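Local structure of putative acetyltransferase Ta0821 (Thermoplasma acidophilum DSM 1728, 3C26) at residues A[108-113]-A[138-143]. The protein probably acts as an acyltransferase of the GNAT family, transferring acyl groups other than amino-acyl groups. Sequence-based numbering, arbitrary orientation.
Sequences ETIQFL and LGFHQV. With EDO (1,2-ethanediol), chain G.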
loop_
_atom_site.group_PDB
_atom_site.type_symbol
_atom_site.label_atom_id
_atom_site.label_comp_id
_atom_site.label_asym_id
_atom_site.label_seq_id
_atom_site.Cartn_x
_atom_site.Cartn_y
_atom_site.Cartn_z
ATOM N N GLU A 108 -24.965 16.732 -5.041
ATOM C CA GLU A 108 -25.267 18.132 -5.283
ATOM C C GLU A 108 -24.436 18.615 -6.430
ATOM O O GLU A 108 -24.905 19.376 -7.277
ATOM C CB GLU A 108 -24.952 18.997 -4.068
ATOM C CG GLU A 108 -25.783 18.677 -2.917
ATOM C CD GLU A 108 -27.170 19.267 -3.016
ATOM O OE1 GLU A 108 -27.432 20.099 -3.921
ATOM O OE2 GLU A 108 -28.002 18.913 -2.151
ATOM N N THR A 109 -23.172 18.207 -6.434
ATOM C CA THR A 109 -22.258 18.578 -7.531
ATOM C C THR A 109 -22.754 18.057 -8.916
ATOM O O THR A 109 -22.745 18.791 -9.914
ATOM C CB THR A 109 -20.805 18.123 -7.245
ATOM O OG1 THR A 109 -20.333 18.774 -6.059
ATOM C CG2 THR A 109 -19.832 18.455 -8.406
ATOM N N ILE A 110 -23.227 16.812 -8.988
ATOM C CA ILE A 110 -23.657 16.269 -10.298
ATOM C C ILE A 110 -24.821 17.070 -10.829
ATOM O O ILE A 110 -24.893 17.399 -12.015
ATOM C CB ILE A 110 -23.994 14.754 -10.227
ATOM C CG1 ILE A 110 -22.681 13.977 -9.981
ATOM C CG2 ILE A 110 -24.708 14.268 -11.515
ATOM C CD1 ILE A 110 -22.861 12.631 -9.344
ATOM N N GLN A 111 -25.706 17.432 -9.920
ATOM C CA GLN A 111 -26.915 18.187 -10.259
ATOM C C GLN A 111 -26.555 19.595 -10.706
ATOM O O GLN A 111 -27.027 20.083 -11.725
ATOM C CB GLN A 111 -27.911 18.219 -9.099
ATOM C CG GLN A 111 -29.026 19.224 -9.338
ATOM C CD GLN A 111 -30.407 18.736 -8.906
ATOM O OE1 GLN A 111 -30.547 17.661 -8.329
ATOM N NE2 GLN A 111 -31.434 19.515 -9.216
ATOM N N PHE A 112 -25.701 20.216 -9.911
ATOM C CA PHE A 112 -25.172 21.552 -10.173
ATOM C C PHE A 112 -24.454 21.699 -11.519
ATOM O O PHE A 112 -24.476 22.784 -12.114
ATOM C CB PHE A 112 -24.190 21.924 -9.060
ATOM C CG PHE A 112 -23.568 23.292 -9.205
ATOM C CD1 PHE A 112 -24.315 24.418 -8.987
ATOM C CD2 PHE A 112 -22.207 23.435 -9.467
ATOM C CE1 PHE A 112 -23.750 25.685 -9.079
ATOM C CE2 PHE A 112 -21.651 24.680 -9.586
ATOM C CZ PHE A 112 -22.424 25.812 -9.392
ATOM N N LEU A 113 -23.861 20.618 -12.026
ATOM C CA LEU A 113 -23.055 20.674 -13.274
ATOM C C LEU A 113 -23.812 20.132 -14.483
ATOM O O LEU A 113 -23.362 20.233 -15.604
ATOM C CB LEU A 113 -21.707 19.974 -13.118
ATOM C CG LEU A 113 -20.719 20.646 -12.164
ATOM C CD1 LEU A 113 -19.470 19.823 -12.095
ATOM C CD2 LEU A 113 -20.425 22.057 -12.601
ATOM N N LEU A 138 -22.218 6.094 -8.087
ATOM C CA LEU A 138 -22.762 7.341 -8.667
ATOM C C LEU A 138 -22.742 7.323 -10.190
ATOM O O LEU A 138 -23.327 8.194 -10.851
ATOM C CB LEU A 138 -22.046 8.552 -8.108
ATOM C CG LEU A 138 -22.319 8.908 -6.634
ATOM C CD1 LEU A 138 -21.477 10.098 -6.293
ATOM C CD2 LEU A 138 -23.783 9.216 -6.333
ATOM N N GLY A 139 -22.143 6.284 -10.755
ATOM C CA GLY A 139 -22.163 6.101 -12.210
ATOM C C GLY A 139 -20.934 6.533 -13.005
ATOM O O GLY A 139 -20.951 6.677 -14.222
ATOM N N PHE A 140 -19.859 6.737 -12.285
ATOM C CA PHE A 140 -18.551 6.937 -12.886
ATOM C C PHE A 140 -17.984 5.563 -13.280
ATOM O O PHE A 140 -18.346 4.539 -12.717
ATOM C CB PHE A 140 -17.589 7.542 -11.886
ATOM C CG PHE A 140 -17.827 8.990 -11.559
ATOM C CD1 PHE A 140 -18.862 9.376 -10.747
ATOM C CD2 PHE A 140 -16.942 9.957 -11.997
ATOM C CE1 PHE A 140 -19.039 10.698 -10.404
ATOM C CE2 PHE A 140 -17.110 11.290 -11.655
ATOM C CZ PHE A 140 -18.192 11.651 -10.854
ATOM N N HIS A 141 -17.099 5.577 -14.262
ATOM C CA HIS A 141 -16.333 4.396 -14.665
ATOM C C HIS A 141 -14.864 4.744 -14.814
ATOM O O HIS A 141 -14.525 5.827 -15.209
ATOM C CB HIS A 141 -16.890 3.748 -15.940
ATOM C CG HIS A 141 -17.244 4.728 -17.012
ATOM N ND1 HIS A 141 -18.539 5.186 -17.196
ATOM C CD2 HIS A 141 -16.482 5.333 -17.959
ATOM C CE1 HIS A 141 -18.546 6.059 -18.194
ATOM N NE2 HIS A 141 -17.314 6.156 -18.678
ATOM N N GLN A 142 -13.997 3.844 -14.379
ATOM C CA GLN A 142 -12.556 4.056 -14.495
ATOM C C GLN A 142 -12.087 4.140 -15.943
ATOM O O GLN A 142 -12.386 3.261 -16.741
ATOM C CB GLN A 142 -11.778 2.943 -13.823
ATOM C CG GLN A 142 -10.333 3.325 -13.597
ATOM C CD GLN A 142 -9.592 2.328 -12.738
ATOM O OE1 GLN A 142 -10.038 1.961 -11.658
ATOM N NE2 GLN A 142 -8.446 1.905 -13.208
ATOM N N VAL A 143 -11.322 5.183 -16.271
ATOM C CA VAL A 143 -10.861 5.355 -17.654
ATOM C C VAL A 143 -9.343 5.296 -17.781
ATOM O O VAL A 143 -8.790 5.089 -18.871
ATOM C CB VAL A 143 -11.395 6.710 -18.282
ATOM C CG1 VAL A 143 -12.925 6.734 -18.348
ATOM C CG2 VAL A 143 -10.883 7.944 -17.503
HETATM C C1 EDO G . -15.962 1.020 -14.363
HETATM O O1 EDO G . -14.786 0.955 -13.552
HETATM C C2 EDO G . -17.030 0.054 -13.869
HETATM O O2 EDO G . -18.350 0.612 -14.070
#
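I110 reaches L138 and F140 with a single methyl group, joining helix 101-113 to the link between helix 129-138 and strand 141-153 in this GNAT fold. Its CG1 arm is nearly extended (chi2 156°), which carries CD1 outward from the helix to the two apolar partners. CD1 of I110 meets CD1 of L138 methyl to methyl at 4.2 Å, and it approaches CE1 of F140 obliquely at 4.4 Å. In L138 the CD1 branch likewise continues away from the backbone, anti to CA, so that the two methyls meet at the ends of their chains. No hydrogen bond crosses between the segments; the contact is small and wholly apolar, burying 95 Å² in all.

The turn between the two partners is set by G139, whose positive phi closes helix 129-138 with a Schellman motif, ahead of F140. M106 of helix 101-113 also touches both L138 and F140, while Y264 of strand 258-265 packs on I110 and meets the F140 ring at an inclination of about 55°. Beyond the apolar cluster, strand 141-153 pairs with strand 258-265, and an ethanediol molecule, most likely picked up from the crystallisation medium, sits beside it: Q142 N donates to its O1 over 3.1 Å, with an N-H...O angle of 164°.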